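Local atomic coordinates of signal recognition 54 kDa protein (Pyrococcus furiosus, PDB entry 3DM5), a protein that belongs to the signal recognition particle as its 54 kDa protein and holds guanosine-5'-diphosphate in a P-loop domain set between helical domains. Residues 103-108 with 115-120; 133-138 with 145-150; 173-178 with 186-191; 230-235 with 242-247. All blocks are in the same frame, centred on the assembly; numbering follows the deposited sequence.

Contact 1. Residues 103-108 with 115-120. With GDP (guanosine-5'-diphosphate), chain J.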
# COMPACT_ATOMS: atom_id res chain seq x y z
N LEU A 103 2.62 0.09 43.54
CA LEU A 103 2.10 -0.39 42.26
C LEU A 103 2.89 -1.62 41.88
O LEU A 103 4.13 -1.59 41.79
CB LEU A 103 2.22 0.70 41.19
CG LEU A 103 1.61 2.06 41.55
CD1 LEU A 103 1.82 3.06 40.43
CD2 LEU A 103 0.13 1.92 41.91
N LEU A 104 2.17 -2.72 41.67
CA LEU A 104 2.82 -3.98 41.37
C LEU A 104 2.64 -4.29 39.89
O LEU A 104 1.51 -4.38 39.40
CB LEU A 104 2.26 -5.10 42.26
CG LEU A 104 2.63 -6.55 41.93
CD1 LEU A 104 4.09 -6.80 42.24
CD2 LEU A 104 1.74 -7.50 42.72
N MET A 105 3.76 -4.42 39.17
CA MET A 105 3.72 -4.60 37.71
C MET A 105 4.01 -6.03 37.29
O MET A 105 5.02 -6.61 37.67
CB MET A 105 4.72 -3.67 37.04
CG MET A 105 4.75 -2.29 37.66
SD MET A 105 3.30 -1.34 37.22
CE MET A 105 3.69 -0.97 35.51
N VAL A 106 3.11 -6.60 36.48
CA VAL A 106 3.25 -7.97 36.02
C VAL A 106 3.16 -7.99 34.49
O VAL A 106 2.61 -7.07 33.89
CB VAL A 106 2.19 -8.92 36.70
CG1 VAL A 106 2.44 -8.97 38.17
CG2 VAL A 106 0.81 -8.40 36.49
N GLY A 107 3.73 -9.02 33.87
CA GLY A 107 3.76 -9.12 32.42
C GLY A 107 4.74 -10.15 31.89
O GLY A 107 5.73 -10.47 32.54
N ILE A 108 4.48 -10.66 30.70
CA ILE A 108 5.36 -11.68 30.15
C ILE A 108 6.53 -11.04 29.40
O ILE A 108 6.52 -9.84 29.14
CB ILE A 108 4.59 -12.67 29.26
CG1 ILE A 108 4.46 -12.17 27.83
CG2 ILE A 108 3.21 -12.89 29.81
CD1 ILE A 108 3.26 -12.78 27.17
N THR A 115 10.44 -1.53 30.50
CA THR A 115 10.37 -0.17 29.99
C THR A 115 9.18 0.60 30.57
O THR A 115 9.31 1.74 31.01
CB THR A 115 10.25 -0.15 28.44
OG1 THR A 115 11.27 -0.98 27.86
CG2 THR A 115 10.40 1.27 27.92
N THR A 116 8.01 -0.03 30.56
CA THR A 116 6.85 0.61 31.16
C THR A 116 7.08 0.96 32.64
O THR A 116 6.52 1.94 33.14
CB THR A 116 5.60 -0.25 30.98
OG1 THR A 116 5.49 -0.67 29.61
CG2 THR A 116 4.34 0.54 31.39
N VAL A 117 7.90 0.20 33.35
CA VAL A 117 8.10 0.47 34.76
C VAL A 117 8.80 1.82 34.87
O VAL A 117 8.44 2.64 35.71
CB VAL A 117 8.89 -0.65 35.48
CG1 VAL A 117 9.48 -0.17 36.81
CG2 VAL A 117 8.01 -1.87 35.67
N ALA A 118 9.77 2.05 33.99
CA ALA A 118 10.52 3.32 33.95
C ALA A 118 9.66 4.49 33.53
O ALA A 118 9.74 5.57 34.11
CB ALA A 118 11.73 3.21 33.03
N LYS A 119 8.83 4.26 32.51
CA LYS A 119 7.93 5.28 32.01
C LYS A 119 6.99 5.78 33.09
O LYS A 119 6.79 7.00 33.25
CB LYS A 119 7.12 4.75 30.82
CG LYS A 119 7.94 4.48 29.56
CD LYS A 119 7.04 3.90 28.50
CE LYS A 119 7.76 3.59 27.21
NZ LYS A 119 6.72 3.32 26.15
N LEU A 120 6.39 4.83 33.81
CA LEU A 120 5.48 5.13 34.92
C LEU A 120 6.21 5.85 36.08
O LEU A 120 5.72 6.83 36.62
CB LEU A 120 4.79 3.85 35.38
CG LEU A 120 3.51 4.01 36.19
CD1 LEU A 120 2.49 4.84 35.45
CD2 LEU A 120 2.97 2.64 36.50
PB GDP J . 10.34 -6.84 28.77
O1B GDP J . 9.01 -6.82 28.10
O2B GDP J . 10.89 -8.25 28.70
O3B GDP J . 10.19 -6.38 30.20
O3A GDP J . 11.44 -5.99 27.95
PA GDP J . 11.35 -4.46 27.48
O1A GDP J . 12.70 -3.96 27.03
O2A GDP J . 10.79 -3.56 28.54
O5' GDP J . 10.42 -4.58 26.18
C5' GDP J . 10.94 -5.32 25.08
C4' GDP J . 10.98 -4.46 23.81
O4' GDP J . 9.76 -3.74 23.55
C3' GDP J . 12.09 -3.42 23.89
O3' GDP J . 12.75 -3.47 22.62
C2' GDP J . 11.36 -2.11 24.11
O2' GDP J . 12.00 -1.02 23.49
C1' GDP J . 10.06 -2.34 23.38
N9 GDP J . 8.94 -1.53 23.87
C8 GDP J . 8.40 -1.47 25.10
N7 GDP J . 7.34 -0.62 25.12
C5 GDP J . 7.19 -0.13 23.87
C6 GDP J . 6.28 0.81 23.16
O6 GDP J . 5.33 1.38 23.74
N1 GDP J . 6.51 1.03 21.86
C2 GDP J . 7.51 0.42 21.18
N2 GDP J . 7.67 0.70 19.87
N3 GDP J . 8.36 -0.45 21.75
C4 GDP J . 8.25 -0.74 23.06

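Contact 2. Residues 133-138 with 145-150. With GDP (guanosine-5'-diphosphate), chain J; SO4 (sulfate ion), chain E; SO4 (sulfate ion), chain L.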
# COMPACT_ATOMS: atom_id res chain seq x y z
N VAL A 133 11.74 2.50 42.50
CA VAL A 133 11.36 1.28 41.84
C VAL A 133 12.13 0.15 42.47
O VAL A 133 13.28 0.31 42.88
CB VAL A 133 11.55 1.29 40.26
CG1 VAL A 133 11.58 2.72 39.71
CG2 VAL A 133 12.78 0.51 39.84
N VAL A 134 11.46 -0.98 42.55
CA VAL A 134 12.02 -2.19 43.13
C VAL A 134 12.02 -3.20 42.02
O VAL A 134 10.97 -3.54 41.49
CB VAL A 134 11.12 -2.73 44.25
CG1 VAL A 134 11.57 -4.15 44.68
CG2 VAL A 134 11.11 -1.78 45.41
N CYS A 135 13.20 -3.70 41.67
CA CYS A 135 13.29 -4.70 40.62
C CYS A 135 13.38 -6.11 41.21
O CYS A 135 14.45 -6.55 41.64
CB CYS A 135 14.51 -4.42 39.75
SG CYS A 135 14.92 -5.73 38.60
N SER A 136 12.25 -6.82 41.24
CA SER A 136 12.25 -8.18 41.75
C SER A 136 12.18 -9.19 40.62
O SER A 136 11.68 -10.30 40.79
CB SER A 136 11.12 -8.39 42.77
OG SER A 136 9.85 -8.24 42.19
N ASP A 137 12.67 -8.79 39.45
CA ASP A 137 12.66 -9.63 38.24
C ASP A 137 13.84 -10.58 38.25
O ASP A 137 14.92 -10.25 37.76
CB ASP A 137 12.69 -8.76 36.98
CG ASP A 137 12.37 -9.54 35.69
OD1 ASP A 137 12.27 -10.78 35.75
OD2 ASP A 137 12.20 -8.91 34.62
N THR A 138 13.62 -11.76 38.83
CA THR A 138 14.64 -12.78 38.95
C THR A 138 14.71 -13.63 37.69
O THR A 138 15.62 -14.44 37.52
CB THR A 138 14.37 -13.70 40.18
OG1 THR A 138 13.06 -14.27 40.08
CG2 THR A 138 14.45 -12.90 41.47
N HIS A 145 19.81 -3.70 35.63
CA HIS A 145 20.66 -2.76 34.89
C HIS A 145 19.94 -1.94 33.84
O HIS A 145 20.21 -0.76 33.70
CB HIS A 145 21.86 -3.47 34.31
CG HIS A 145 22.92 -3.76 35.32
ND1 HIS A 145 23.55 -2.76 36.04
CD2 HIS A 145 23.43 -4.93 35.76
CE1 HIS A 145 24.42 -3.32 36.87
NE2 HIS A 145 24.37 -4.63 36.72
N GLN A 146 19.01 -2.57 33.12
CA GLN A 146 18.15 -1.83 32.19
C GLN A 146 17.38 -0.68 32.86
O GLN A 146 17.21 0.39 32.28
CB GLN A 146 17.18 -2.77 31.50
CG GLN A 146 16.17 -2.06 30.64
CD GLN A 146 15.30 -3.04 29.87
OE1 GLN A 146 15.53 -4.24 29.91
NE2 GLN A 146 14.30 -2.52 29.17
N LEU A 147 16.91 -0.92 34.08
CA LEU A 147 16.19 0.10 34.83
C LEU A 147 17.15 1.19 35.27
O LEU A 147 16.80 2.36 35.21
CB LEU A 147 15.45 -0.51 36.05
CG LEU A 147 14.20 -1.37 35.81
CD1 LEU A 147 13.83 -2.13 37.07
CD2 LEU A 147 12.99 -0.56 35.29
N ARG A 148 18.35 0.80 35.71
CA ARG A 148 19.39 1.77 36.04
C ARG A 148 19.67 2.69 34.84
O ARG A 148 19.71 3.92 34.96
CB ARG A 148 20.70 1.07 36.45
CG ARG A 148 20.70 0.32 37.78
CD ARG A 148 20.41 1.25 38.91
NE ARG A 148 21.43 2.27 39.10
CZ ARG A 148 22.69 2.02 39.47
NH1 ARG A 148 23.10 0.78 39.67
NH2 ARG A 148 23.54 3.02 39.63
N GLN A 149 19.88 2.06 33.68
CA GLN A 149 20.03 2.75 32.39
C GLN A 149 18.91 3.77 32.12
O GLN A 149 19.17 4.91 31.76
CB GLN A 149 20.12 1.72 31.25
CG GLN A 149 19.75 2.27 29.88
CD GLN A 149 19.24 1.19 28.93
OE1 GLN A 149 19.34 0.01 29.21
NE2 GLN A 149 18.69 1.61 27.81
N LEU A 150 17.66 3.36 32.31
CA LEU A 150 16.55 4.26 32.01
C LEU A 150 16.35 5.36 33.06
O LEU A 150 15.79 6.42 32.77
CB LEU A 150 15.24 3.47 31.84
CG LEU A 150 15.20 2.39 30.76
CD1 LEU A 150 13.95 1.50 30.85
CD2 LEU A 150 15.31 3.04 29.41
PB GDP J . 10.34 -6.84 28.77
O1B GDP J . 9.01 -6.82 28.10
O2B GDP J . 10.89 -8.25 28.70
O3B GDP J . 10.19 -6.38 30.20
O3A GDP J . 11.44 -5.99 27.95
PA GDP J . 11.35 -4.46 27.48
O1A GDP J . 12.70 -3.96 27.03
O2A GDP J . 10.79 -3.56 28.54
O5' GDP J . 10.42 -4.58 26.18
C5' GDP J . 10.94 -5.32 25.08
C4' GDP J . 10.98 -4.46 23.81
O4' GDP J . 9.76 -3.74 23.55
C3' GDP J . 12.09 -3.42 23.89
O3' GDP J . 12.75 -3.47 22.62
C2' GDP J . 11.36 -2.11 24.11
O2' GDP J . 12.00 -1.02 23.49
C1' GDP J . 10.06 -2.34 23.38
N9 GDP J . 8.94 -1.53 23.87
C8 GDP J . 8.40 -1.47 25.10
N7 GDP J . 7.34 -0.62 25.12
C5 GDP J . 7.19 -0.13 23.87
C6 GDP J . 6.28 0.81 23.16
O6 GDP J . 5.33 1.38 23.74
N1 GDP J . 6.51 1.03 21.86
C2 GDP J . 7.51 0.42 21.18
N2 GDP J . 7.67 0.70 19.87
N3 GDP J . 8.36 -0.45 21.75
C4 GDP J . 8.25 -0.74 23.06
S SO4 E . 26.34 -4.99 40.13
O1 SO4 E . 27.65 -5.57 40.46
O2 SO4 E . 26.57 -3.73 39.42
O3 SO4 E . 25.58 -5.93 39.30
O4 SO4 E . 25.57 -4.71 41.34
S SO4 L . 27.16 1.87 39.60
O1 SO4 L . 26.51 2.03 40.90
O2 SO4 L . 26.76 2.98 38.74
O3 SO4 L . 28.62 1.86 39.72
O4 SO4 L . 26.78 0.57 39.04

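Contact 3. Residues 173-178 with 186-191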
# COMPACT_ATOMS: atom_id res chain seq x y z
N GLU A 173 12.06 -7.18 50.50
CA GLU A 173 13.24 -6.41 50.89
C GLU A 173 13.25 -5.04 50.19
O GLU A 173 13.58 -4.02 50.80
CB GLU A 173 14.54 -7.13 50.51
CG GLU A 173 14.70 -8.52 51.03
CD GLU A 173 15.90 -9.22 50.41
OE1 GLU A 173 16.84 -8.52 49.95
OE2 GLU A 173 15.90 -10.48 50.38
N GLY A 174 12.90 -5.04 48.90
CA GLY A 174 12.94 -3.82 48.12
C GLY A 174 11.95 -2.82 48.64
O GLY A 174 12.29 -1.67 48.91
N VAL A 175 10.71 -3.26 48.81
CA VAL A 175 9.67 -2.35 49.24
C VAL A 175 10.03 -1.72 50.59
O VAL A 175 9.88 -0.52 50.80
CB VAL A 175 8.31 -3.08 49.30
CG1 VAL A 175 7.27 -2.23 50.00
CG2 VAL A 175 7.85 -3.44 47.90
N ASP A 176 10.55 -2.54 51.50
CA ASP A 176 10.91 -2.04 52.83
C ASP A 176 12.05 -1.05 52.76
O ASP A 176 12.02 0.00 53.41
CB ASP A 176 11.22 -3.21 53.78
CG ASP A 176 9.97 -4.05 54.09
OD1 ASP A 176 8.85 -3.52 53.90
OD2 ASP A 176 10.11 -5.22 54.50
N TYR A 177 13.05 -1.37 51.95
CA TYR A 177 14.16 -0.45 51.72
C TYR A 177 13.73 0.88 51.12
O TYR A 177 13.94 1.92 51.73
CB TYR A 177 15.26 -1.10 50.87
CG TYR A 177 16.52 -0.27 50.80
CD1 TYR A 177 17.58 -0.52 51.66
CD2 TYR A 177 16.65 0.76 49.87
CE1 TYR A 177 18.74 0.24 51.59
CE2 TYR A 177 17.80 1.52 49.80
CZ TYR A 177 18.84 1.26 50.66
OH TYR A 177 19.98 2.02 50.59
N PHE A 178 13.14 0.86 49.92
CA PHE A 178 12.72 2.11 49.29
C PHE A 178 11.71 2.84 50.20
O PHE A 178 11.66 4.07 50.22
CB PHE A 178 12.20 1.90 47.86
N ILE A 186 6.05 3.70 45.12
CA ILE A 186 6.93 2.58 44.84
C ILE A 186 6.36 1.73 43.71
O ILE A 186 5.21 1.27 43.79
CB ILE A 186 7.14 1.69 46.06
CG1 ILE A 186 7.54 2.52 47.28
CG2 ILE A 186 8.21 0.65 45.77
CD1 ILE A 186 7.65 1.71 48.56
N ILE A 187 7.16 1.52 42.66
CA ILE A 187 6.78 0.66 41.55
C ILE A 187 7.60 -0.61 41.58
O ILE A 187 8.82 -0.55 41.59
CB ILE A 187 6.98 1.35 40.21
CG1 ILE A 187 6.02 2.53 40.11
CG2 ILE A 187 6.71 0.37 39.09
CD1 ILE A 187 6.59 3.72 39.45
N VAL A 188 6.91 -1.74 41.63
CA VAL A 188 7.55 -3.04 41.78
C VAL A 188 7.45 -3.85 40.49
O VAL A 188 6.36 -4.14 40.00
CB VAL A 188 6.90 -3.87 42.91
CG1 VAL A 188 7.80 -5.04 43.26
CG2 VAL A 188 6.63 -2.99 44.14
N ASP A 189 8.62 -4.19 39.97
CA ASP A 189 8.79 -4.86 38.69
C ASP A 189 9.04 -6.33 38.97
O ASP A 189 10.14 -6.71 39.37
CB ASP A 189 10.01 -4.24 37.97
CG ASP A 189 10.36 -4.96 36.67
OD1 ASP A 189 9.43 -5.34 35.93
OD2 ASP A 189 11.55 -5.14 36.38
N THR A 190 8.02 -7.15 38.78
CA THR A 190 8.11 -8.56 39.09
C THR A 190 8.72 -9.34 37.94
O THR A 190 9.00 -8.78 36.89
CB THR A 190 6.75 -9.14 39.41
OG1 THR A 190 5.89 -8.97 38.28
CG2 THR A 190 6.16 -8.43 40.59
N ALA A 191 8.94 -10.63 38.17
CA ALA A 191 9.55 -11.48 37.17
C ALA A 191 8.56 -11.80 36.06
O ALA A 191 7.41 -12.15 36.33
CB ALA A 191 10.03 -12.76 37.82

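Contact 4. Residues 230-235 with 242-247. With SO4 (sulfate ion), chain N.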
# COMPACT_ATOMS: atom_id res chain seq x y z
N ASN A 230 -8.24 -12.67 26.44
CA ASN A 230 -8.07 -13.76 27.40
C ASN A 230 -7.00 -13.51 28.45
O ASN A 230 -7.16 -13.94 29.59
CB ASN A 230 -7.86 -15.10 26.67
CG ASN A 230 -9.17 -15.69 26.18
OD1 ASN A 230 -10.19 -15.63 26.86
ND2 ASN A 230 -9.14 -16.27 24.98
N GLN A 231 -5.94 -12.81 28.07
CA GLN A 231 -4.90 -12.43 29.01
C GLN A 231 -5.44 -11.44 30.02
O GLN A 231 -5.19 -11.59 31.21
CB GLN A 231 -3.68 -11.82 28.29
CG GLN A 231 -3.09 -12.71 27.23
CD GLN A 231 -1.81 -12.17 26.69
OE1 GLN A 231 -1.41 -11.05 27.00
NE2 GLN A 231 -1.14 -12.96 25.86
N ALA A 232 -6.18 -10.43 29.56
CA ALA A 232 -6.76 -9.44 30.47
C ALA A 232 -7.78 -10.10 31.39
O ALA A 232 -7.83 -9.82 32.59
CB ALA A 232 -7.43 -8.32 29.68
N LEU A 233 -8.58 -10.98 30.81
CA LEU A 233 -9.65 -11.63 31.53
C LEU A 233 -9.12 -12.52 32.65
O LEU A 233 -9.63 -12.45 33.78
CB LEU A 233 -10.51 -12.45 30.58
CG LEU A 233 -12.03 -12.33 30.79
CD1 LEU A 233 -12.73 -13.61 30.41
CD2 LEU A 233 -12.36 -11.96 32.21
N ALA A 234 -8.13 -13.36 32.35
CA ALA A 234 -7.58 -14.25 33.37
C ALA A 234 -7.02 -13.43 34.52
O ALA A 234 -7.29 -13.70 35.68
CB ALA A 234 -6.53 -15.19 32.80
N PHE A 235 -6.23 -12.41 34.18
CA PHE A 235 -5.70 -11.48 35.15
C PHE A 235 -6.80 -10.83 36.01
O PHE A 235 -6.75 -10.89 37.23
CB PHE A 235 -4.88 -10.42 34.42
CG PHE A 235 -4.39 -9.30 35.29
CD1 PHE A 235 -3.25 -9.45 36.08
CD2 PHE A 235 -5.04 -8.07 35.30
CE1 PHE A 235 -2.79 -8.41 36.87
CE2 PHE A 235 -4.59 -7.04 36.07
CZ PHE A 235 -3.47 -7.20 36.87
N GLY A 242 -6.95 -4.96 39.87
CA GLY A 242 -6.15 -4.99 38.66
C GLY A 242 -6.46 -3.88 37.68
O GLY A 242 -7.60 -3.46 37.54
N SER A 243 -5.42 -3.39 37.01
CA SER A 243 -5.59 -2.51 35.84
C SER A 243 -4.59 -2.90 34.77
O SER A 243 -3.77 -3.79 34.96
CB SER A 243 -5.37 -1.04 36.21
OG SER A 243 -4.03 -0.82 36.63
N ILE A 244 -4.63 -2.19 33.64
CA ILE A 244 -3.87 -2.61 32.47
C ILE A 244 -3.14 -1.44 31.85
O ILE A 244 -3.70 -0.34 31.74
CB ILE A 244 -4.84 -3.19 31.39
CG1 ILE A 244 -5.85 -4.17 32.02
CG2 ILE A 244 -4.08 -3.84 30.23
CD1 ILE A 244 -5.27 -5.50 32.29
N ILE A 245 -1.90 -1.67 31.45
CA ILE A 245 -1.25 -0.78 30.52
C ILE A 245 -1.01 -1.55 29.23
O ILE A 245 -0.53 -2.68 29.24
CB ILE A 245 0.08 -0.24 31.04
CG1 ILE A 245 -0.19 0.73 32.19
CG2 ILE A 245 0.86 0.45 29.91
CD1 ILE A 245 1.06 1.06 33.03
N VAL A 246 -1.39 -0.95 28.11
CA VAL A 246 -1.22 -1.56 26.81
C VAL A 246 -0.07 -0.89 26.09
O VAL A 246 -0.07 0.34 25.91
CB VAL A 246 -2.51 -1.44 25.99
CG1 VAL A 246 -2.31 -2.04 24.62
CG2 VAL A 246 -3.63 -2.13 26.73
N THR A 247 0.94 -1.66 25.70
CA THR A 247 2.15 -1.07 25.11
C THR A 247 2.18 -1.20 23.59
O THR A 247 1.37 -1.93 23.01
CB THR A 247 3.43 -1.72 25.63
OG1 THR A 247 3.37 -3.12 25.37
CG2 THR A 247 3.60 -1.46 27.11
S SO4 N . -7.19 -16.22 21.84
O1 SO4 N . -7.61 -14.88 22.27
O2 SO4 N . -6.44 -16.85 22.93
O3 SO4 N . -8.38 -16.99 21.48
O4 SO4 N . -6.30 -16.16 20.69

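Contact 1. Residues 103-108 with 115-120
M105 is the main link between strand 103-106 and helix 115-120, lying against V117 and L120. The two elements flank the phosphate-binding loop in a strand-loop-helix unit consistent with a P-loop (Walker A) motif. Their short axes run nearly antiparallel, at 155°.

The contact between the segments is apolar. M105 CG meets V117 CG2 at 3.8 Å, and these two side chains lie alongside, pointing opposite ways. The methionine then bends at chi2 (-74°) and again at chi3. This folds its end over to L120, where M105 CE comes 3.8 Å from L120 CD2. L103 stands roughly perpendicular to L120, with L103 CD1 4.1 Å from L120 CD2. All these residues are buried.

The polar contacts go to the GDP. T115 grips one alpha-phosphate oxygen twice. T115 N gives a nearly straight hydrogen bond of 2.8 Å to GDP O2A (166°). T115 OG1 donates to the same O2A at 2.7 Å. T116 turns its hydroxyl back to G112 O. K119 extends its chain toward the base, and its NZ stands above the base plane. That NZ is hydrogen-bonded to G275 O and D280 O, and K119 NZ lies 3.4 Å from GDP O6.

Contact 2. Residues 133-138 with 145-150
L147 makes the whole apolar contact with V133 and C135. Its CB points from the helix toward strand 133-135 but stops short of it. CG lies anti to the carbonyl carbon (chi1 -73°), which carries the branch point on toward the strand. From there the two methyls part. L147 CD1 rests 3.6 Å from C135 CB and 4.1 Å from C135 SG. The same L147 CD1 is 4.0 Å from V133 CG2, and the valine and leucine side chains meet at a slant. L147 CD2 goes instead to V117 CG1 of helix 113-125.

The segments belong to a beta-alpha-beta unit: strand 131-135, helix 142-151 and strand 157-159, in the P-loop nucleotide-binding domain. One residue before L147 the helix turns to the nucleotide. Q146 NE2 donates to GDP O1A at 3.0 Å (161°), while R140 NH2 holds Q146 OE1 and so helps fix the amide. The helix also meets a second subunit. There H145 ND1 is hydrogen-bonded to H145 ND1 of that subunit, and the two rings lie about 15° from parallel. H145 NE2 donates to a sulfate O3 at 3.1 Å, near the ring plane.

Contact 3. Residues 173-178 with 186-191
Two atoms of S136 grip D189 O. D189 follows V188, which packs on V175 of the helix. S136 N probably donates a backbone hydrogen bond to D189 O, and S136 OG adds a side-chain hydrogen bond to the same oxygen. T190 OG1, next in the chain, is hydrogen-bonded to M105 O on the other neighbouring strand. This part of the chain is thus tied to both neighbouring strands.

The contact with helix 173-178 is apolar and centres on V175. Its CG1 is anti to the backbone N (chi1 169°), and its two methyls divide the work. V175 CG2 meets V188 CG2 at 4.0 Å, with one valine set nearly square across the other. V175 CG1 lies 4.2 Å from I186 CD1. That isoleucine methyl also reaches the helix backbone, with I186 CD1 3.9 Å from V175 O. F178 points its CB at the strand, but its ring is not modelled, so its full share is unknown.

This is helix-on-sheet packing in the alpha/beta core of the P-loop domain. Strand 185-189 runs parallel between strands 131-135 and 101-106. I186 and V188 also touch V134 on the first of these, and V175 touches I102 on the second. I187 points to the opposite face of the sheet and meets V117 and A121. Helix 167-180 therefore covers one face of the strand, and helix 113-125 covers the other.

Contact 4. Residues 230-235 with 242-247
F235 brings its ring up to G242, S243 and I244. F235 CE2 is the leading atom, 3.7 Å from G242 CA and 3.5 Å from S243 O. On the neighbouring ring atom, I244 CD1 lies 4.0 Å from F235 CD2. The oxygen, the glycine carbon and the isoleucine methyl all approach the ring obliquely. G242 has no side chain, so the ring comes directly onto the strand backbone. I244 CD1 also reaches A232 CB, at 4.4 Å. The isoleucine bends to do this: chi2 of -78° turns CD1 toward the helix.

These elements are the last two of a beta-alpha-beta unit made of strand 215-221, helix 228-237 and strand 242-247. Helix 230-235 and strand 242-247 run nearly antiparallel, with short axes 9.5 Å apart at closest approach.

Further out, V216 and L218 of strand 215-221 pack on the F235 side chain. V262 of helix 255-263 touches both A232 and I244. S243 turns its CB away from the helix, and its OG is hydrogen-bonded to E215 OE2.

Overall arrangement
From the N terminus the four contacts follow in series, with none nested and none crossed. Each closes a short loop between a strand and a neighbouring helix of the P-loop domain. Contacts 1 and 2 run strand to helix, and contacts 3 and 4 run helix to strand. All four reach one sheet, in which their strands lie in the order 131-135, 185-189, 101-106, 215-221, 242-247. Contact 1 is central and touches each of the others. Contacts 2 and 3 lie on neighbouring strands. Contact 4 lies beyond strand 215-221, about 22 Å from contact 2 between centres. Contacts 1 and 2 both reach the GDP.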